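Local coordinates for GTP pyrophosphokinase (Chlorobaculum tepidum, PDB 3IBW), which probably transfers pyrophosphate from ATP to GTP to make the alarmone (p)ppGpp, the crystallised part being its ACT domain, a probably regulatory module, at residues A[8-22]-A[66-78]. The protein carries 1 engineered substitution. Sequence-based numbering, arbitrary orientation.
Sequences IRIVGEDKNGMTNQI and LRKVQGVFTVERL. Engineered in segment 8-22: Asn-16 (natural residue Ile).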
# COMPACT_ATOMS: atom_id res chain seq x y z
N ILE A 8 -7.69 9.81 -2.49
CA ILE A 8 -7.36 10.29 -1.15
C ILE A 8 -5.85 10.54 -1.08
O ILE A 8 -5.07 9.70 -1.53
CB ILE A 8 -7.68 9.24 -0.04
CG1 ILE A 8 -9.17 8.88 -0.04
CG2 ILE A 8 -7.27 9.78 1.33
CD1 ILE A 8 -9.50 7.76 0.94
N ARG A 9 -5.45 11.67 -0.51
CA ARG A 9 -4.03 11.97 -0.37
C ARG A 9 -3.70 12.09 1.11
O ARG A 9 -4.35 12.84 1.84
CB ARG A 9 -3.66 13.26 -1.09
CG ARG A 9 -2.22 13.72 -0.81
CD ARG A 9 -1.80 14.78 -1.80
NE ARG A 9 -0.51 15.40 -1.48
CZ ARG A 9 0.67 14.92 -1.86
NH1 ARG A 9 0.75 13.80 -2.57
NH2 ARG A 9 1.78 15.59 -1.56
N ILE A 10 -2.68 11.35 1.54
CA ILE A 10 -2.23 11.37 2.93
C ILE A 10 -0.78 11.84 2.97
O ILE A 10 0.04 11.42 2.16
CB ILE A 10 -2.29 9.96 3.56
CG1 ILE A 10 -3.69 9.38 3.42
CG2 ILE A 10 -1.88 10.01 5.04
CD1 ILE A 10 -3.78 8.25 2.41
N VAL A 11 -0.47 12.72 3.92
CA VAL A 11 0.89 13.21 4.10
C VAL A 11 1.15 13.06 5.61
O VAL A 11 0.33 13.47 6.43
CB VAL A 11 1.06 14.69 3.66
CG1 VAL A 11 2.52 15.12 3.83
CG2 VAL A 11 0.62 14.85 2.20
N GLY A 12 2.29 12.47 5.96
CA GLY A 12 2.62 12.26 7.36
C GLY A 12 4.11 12.16 7.62
O GLY A 12 4.91 12.27 6.70
N GLU A 13 4.47 11.93 8.88
CA GLU A 13 5.87 11.83 9.26
C GLU A 13 6.45 10.47 8.92
O GLU A 13 5.81 9.44 9.11
CB GLU A 13 6.02 12.08 10.77
CG GLU A 13 5.28 11.08 11.63
CD GLU A 13 5.48 11.32 13.12
OE1 GLU A 13 5.86 12.45 13.50
OE2 GLU A 13 5.24 10.38 13.92
N ASP A 14 7.67 10.46 8.38
CA ASP A 14 8.33 9.20 8.03
C ASP A 14 9.20 8.80 9.22
O ASP A 14 10.41 8.95 9.22
CB ASP A 14 9.18 9.41 6.77
CG ASP A 14 10.00 8.18 6.40
OD1 ASP A 14 9.55 7.05 6.66
OD2 ASP A 14 11.10 8.36 5.83
N LYS A 15 8.53 8.26 10.23
CA LYS A 15 9.15 7.84 11.49
C LYS A 15 8.41 6.65 12.06
O LYS A 15 7.32 6.31 11.63
CB LYS A 15 8.94 8.90 12.57
CG LYS A 15 9.72 10.19 12.51
CD LYS A 15 9.33 11.10 13.67
CE LYS A 15 10.38 12.17 13.95
NZ LYS A 15 9.95 13.05 15.07
N ASN A 16 9.05 6.01 13.03
CA ASN A 16 8.38 4.99 13.81
C ASN A 16 7.45 4.00 13.11
O ASN A 16 6.36 3.71 13.61
CB ASN A 16 7.55 5.75 14.87
CG ASN A 16 8.29 6.95 15.48
OD1 ASN A 16 7.79 8.08 15.50
ND2 ASN A 16 9.49 6.70 16.00
N GLY A 17 7.88 3.50 11.95
CA GLY A 17 7.06 2.55 11.21
C GLY A 17 5.77 3.09 10.62
O GLY A 17 4.83 2.34 10.38
N MSE A 18 5.72 4.39 10.37
CA MSE A 18 4.52 5.02 9.83
C MSE A 18 4.07 4.56 8.44
O MSE A 18 2.87 4.44 8.19
CB MSE A 18 4.69 6.54 9.81
CG MSE A 18 4.48 7.23 11.15
SE MSE A 18 2.68 6.99 11.83
CE MSE A 18 1.69 7.15 10.18
N THR A 19 5.01 4.30 7.53
CA THR A 19 4.63 3.87 6.19
C THR A 19 3.96 2.50 6.28
O THR A 19 2.94 2.25 5.63
CB THR A 19 5.85 3.83 5.23
OG1 THR A 19 6.91 3.09 5.83
CG2 THR A 19 6.32 5.27 4.93
N ASN A 20 4.52 1.61 7.10
CA ASN A 20 3.91 0.29 7.30
C ASN A 20 2.56 0.46 8.00
O ASN A 20 1.59 -0.23 7.68
CB ASN A 20 4.80 -0.60 8.16
CG ASN A 20 5.93 -1.23 7.36
OD1 ASN A 20 6.02 -2.46 7.25
ND2 ASN A 20 6.79 -0.40 6.80
N GLN A 21 2.48 1.37 8.97
CA GLN A 21 1.22 1.57 9.69
C GLN A 21 0.11 2.06 8.76
O GLN A 21 -1.01 1.54 8.80
CB GLN A 21 1.39 2.57 10.84
CG GLN A 21 0.06 3.00 11.47
CD GLN A 21 0.20 3.51 12.90
OE1 GLN A 21 1.26 3.97 13.30
NE2 GLN A 21 -0.89 3.43 13.66
N ILE A 22 0.41 3.03 7.90
CA ILE A 22 -0.59 3.57 7.00
C ILE A 22 -1.02 2.56 5.94
O ILE A 22 -2.19 2.50 5.56
CB ILE A 22 -0.09 4.88 6.32
CG1 ILE A 22 -0.22 6.05 7.30
CG2 ILE A 22 -0.90 5.18 5.08
CD1 ILE A 22 -1.63 6.26 7.83
N LEU A 66 -7.88 7.47 8.68
CA LEU A 66 -6.50 7.81 8.36
C LEU A 66 -6.04 9.08 9.08
O LEU A 66 -4.90 9.15 9.53
CB LEU A 66 -6.35 8.03 6.85
CG LEU A 66 -6.43 6.78 5.98
CD1 LEU A 66 -6.81 7.15 4.56
CD2 LEU A 66 -5.10 6.05 6.01
N ARG A 67 -6.93 10.06 9.20
CA ARG A 67 -6.56 11.32 9.85
C ARG A 67 -6.32 11.16 11.34
O ARG A 67 -5.57 11.93 11.94
CB ARG A 67 -7.64 12.40 9.57
CG ARG A 67 -7.12 13.83 9.71
CD ARG A 67 -8.18 14.89 9.41
NE ARG A 67 -8.60 14.89 8.01
CZ ARG A 67 -9.68 14.27 7.55
NH1 ARG A 67 -10.46 13.60 8.38
NH2 ARG A 67 -9.99 14.33 6.26
N LYS A 68 -6.93 10.13 11.94
CA LYS A 68 -6.77 9.88 13.36
C LYS A 68 -5.48 9.15 13.73
O LYS A 68 -5.17 9.00 14.91
CB LYS A 68 -7.98 9.12 13.90
CG LYS A 68 -9.23 9.98 14.03
CD LYS A 68 -10.42 9.18 14.55
CE LYS A 68 -11.69 10.01 14.53
NZ LYS A 68 -12.90 9.17 14.30
N VAL A 69 -4.74 8.69 12.73
CA VAL A 69 -3.48 8.01 13.00
C VAL A 69 -2.44 9.06 13.43
O VAL A 69 -2.11 9.97 12.67
CB VAL A 69 -2.96 7.25 11.75
CG1 VAL A 69 -1.59 6.67 12.03
CG2 VAL A 69 -3.95 6.14 11.38
N GLN A 70 -1.94 8.93 14.66
CA GLN A 70 -0.95 9.86 15.16
C GLN A 70 0.28 9.78 14.26
O GLN A 70 0.82 8.70 14.02
CB GLN A 70 -0.59 9.52 16.61
CG GLN A 70 -1.74 9.76 17.59
CD GLN A 70 -2.22 11.19 17.57
OE1 GLN A 70 -1.42 12.12 17.64
NE2 GLN A 70 -3.54 11.38 17.48
N GLY A 71 0.70 10.94 13.76
CA GLY A 71 1.84 10.99 12.86
C GLY A 71 1.39 11.45 11.48
O GLY A 71 2.23 11.81 10.65
N VAL A 72 0.09 11.43 11.21
CA VAL A 72 -0.44 11.89 9.92
C VAL A 72 -0.68 13.40 10.04
O VAL A 72 -1.24 13.87 11.04
CB VAL A 72 -1.79 11.21 9.56
CG1 VAL A 72 -2.42 11.91 8.34
CG2 VAL A 72 -1.57 9.74 9.26
N PHE A 73 -0.24 14.16 9.03
CA PHE A 73 -0.44 15.61 9.04
C PHE A 73 -1.75 16.01 8.38
O PHE A 73 -2.53 16.76 8.96
CB PHE A 73 0.71 16.32 8.34
CG PHE A 73 2.05 16.11 9.00
CD1 PHE A 73 2.17 16.20 10.38
CD2 PHE A 73 3.17 15.82 8.24
CE1 PHE A 73 3.40 16.01 11.00
CE2 PHE A 73 4.41 15.62 8.85
CZ PHE A 73 4.52 15.71 10.23
N THR A 74 -1.99 15.50 7.18
CA THR A 74 -3.21 15.83 6.43
C THR A 74 -3.78 14.65 5.66
O THR A 74 -3.05 13.73 5.27
CB THR A 74 -2.94 16.96 5.38
OG1 THR A 74 -1.96 16.51 4.42
CG2 THR A 74 -2.42 18.24 6.05
N VAL A 75 -5.09 14.67 5.45
CA VAL A 75 -5.78 13.67 4.65
C VAL A 75 -6.82 14.51 3.89
O VAL A 75 -7.62 15.22 4.50
CB VAL A 75 -6.52 12.60 5.49
CG1 VAL A 75 -7.24 11.62 4.56
CG2 VAL A 75 -5.52 11.85 6.36
N GLU A 76 -6.79 14.44 2.57
CA GLU A 76 -7.72 15.21 1.76
C GLU A 76 -8.19 14.36 0.59
O GLU A 76 -7.52 13.41 0.19
CB GLU A 76 -7.04 16.47 1.21
CG GLU A 76 -6.06 16.21 0.05
CD GLU A 76 -5.01 17.31 -0.13
OE1 GLU A 76 -5.24 18.24 -0.93
OE2 GLU A 76 -3.96 17.23 0.54
N ARG A 77 -9.37 14.69 0.07
CA ARG A 77 -9.89 13.98 -1.09
C ARG A 77 -9.25 14.62 -2.33
O ARG A 77 -9.15 15.84 -2.45
CB ARG A 77 -11.41 14.14 -1.17
CG ARG A 77 -12.01 13.43 -2.36
CD ARG A 77 -13.51 13.52 -2.30
NE ARG A 77 -14.12 13.00 -3.51
CZ ARG A 77 -15.42 12.91 -3.71
NH1 ARG A 77 -16.26 13.32 -2.77
NH2 ARG A 77 -15.89 12.44 -4.86
N LEU A 78 -8.82 13.77 -3.26
CA LEU A 78 -8.20 14.21 -4.50
C LEU A 78 -9.24 14.31 -5.61
O LEU A 78 -10.23 13.58 -5.60
CB LEU A 78 -7.15 13.19 -4.96
CG LEU A 78 -5.80 13.10 -4.25
CD1 LEU A 78 -4.98 11.97 -4.84
CD2 LEU A 78 -5.07 14.43 -4.39
O HOH W 1 -3.28 15.30 2.34
O HOH W 2 -1.56 17.39 0.24
O HOH W 3 0.78 6.22 15.08
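Leu-66 straddles the apolar centre with its two methyls: CD1 meets Ile-10 CD1 at 3.9 Å, the two side chains crossing at about a right angle, while CD2 reaches Ile-22 CD1. Ile-22 CD1 also packs on Val-72 CG2, so the start of helix 18-28 closes over the sheet. Val-72 hangs CG1 the other way, onto Ile-10 CG2 (3.8 Å); with chi1 at 170° its two methyls part between strand and helix. Alongside, Ile-8 CG2 lies against Val-75 CG1, and Met-63 of helix 56-67 touches both residues. Toward the loop, Met-18, a selenomethionine whose chain folds back on itself, lays CE on Val-69 CG1, whose same methyl lies against the Gln-21 amide.

Beneath this layer, strands 8-13 and 72-78 run antiparallel at 169°; the hydrogen-bonded pairs Arg-9 with Glu-76 and Val-11 with Thr-74 alternate with non-hydrogen-bonded ones such as Ile-10 with Val-75. A classic bulge interrupts the ladder: Val-11 O accepts from both Phe-73 N (2.7 Å) and Thr-74 N (3.2 Å), and the Phe-73 ring lies obliquely along Gly-12 and Glu-13. Beyond it, Gly-71 O, third in the type II turn Val-69 to Val-72, receives Glu-13 N at 2.9 Å.

On the opposite sheet face, Arg-9 and Glu-76 run side by side, but Arg-9 NE and Glu-76 OE2 stay 4.4 Å apart, too far for a salt bridge. One water accepts from Arg-9 NE in the guanidinium plane; its too-short link to Glu-76 OE2 is doubtful. Another joins Glu-76 OE2 to Arg-9 O and Thr-74 OG1. Arg-9 NH1 is held instead by Asn-48 of strand 44-53. Within the chain, strand 72-78 is an outermost strand of the antiparallel sheet, order 2-3-1-4, with two helices packed on one face: the βαββαβ ferredoxin-like fold of the ACT domain.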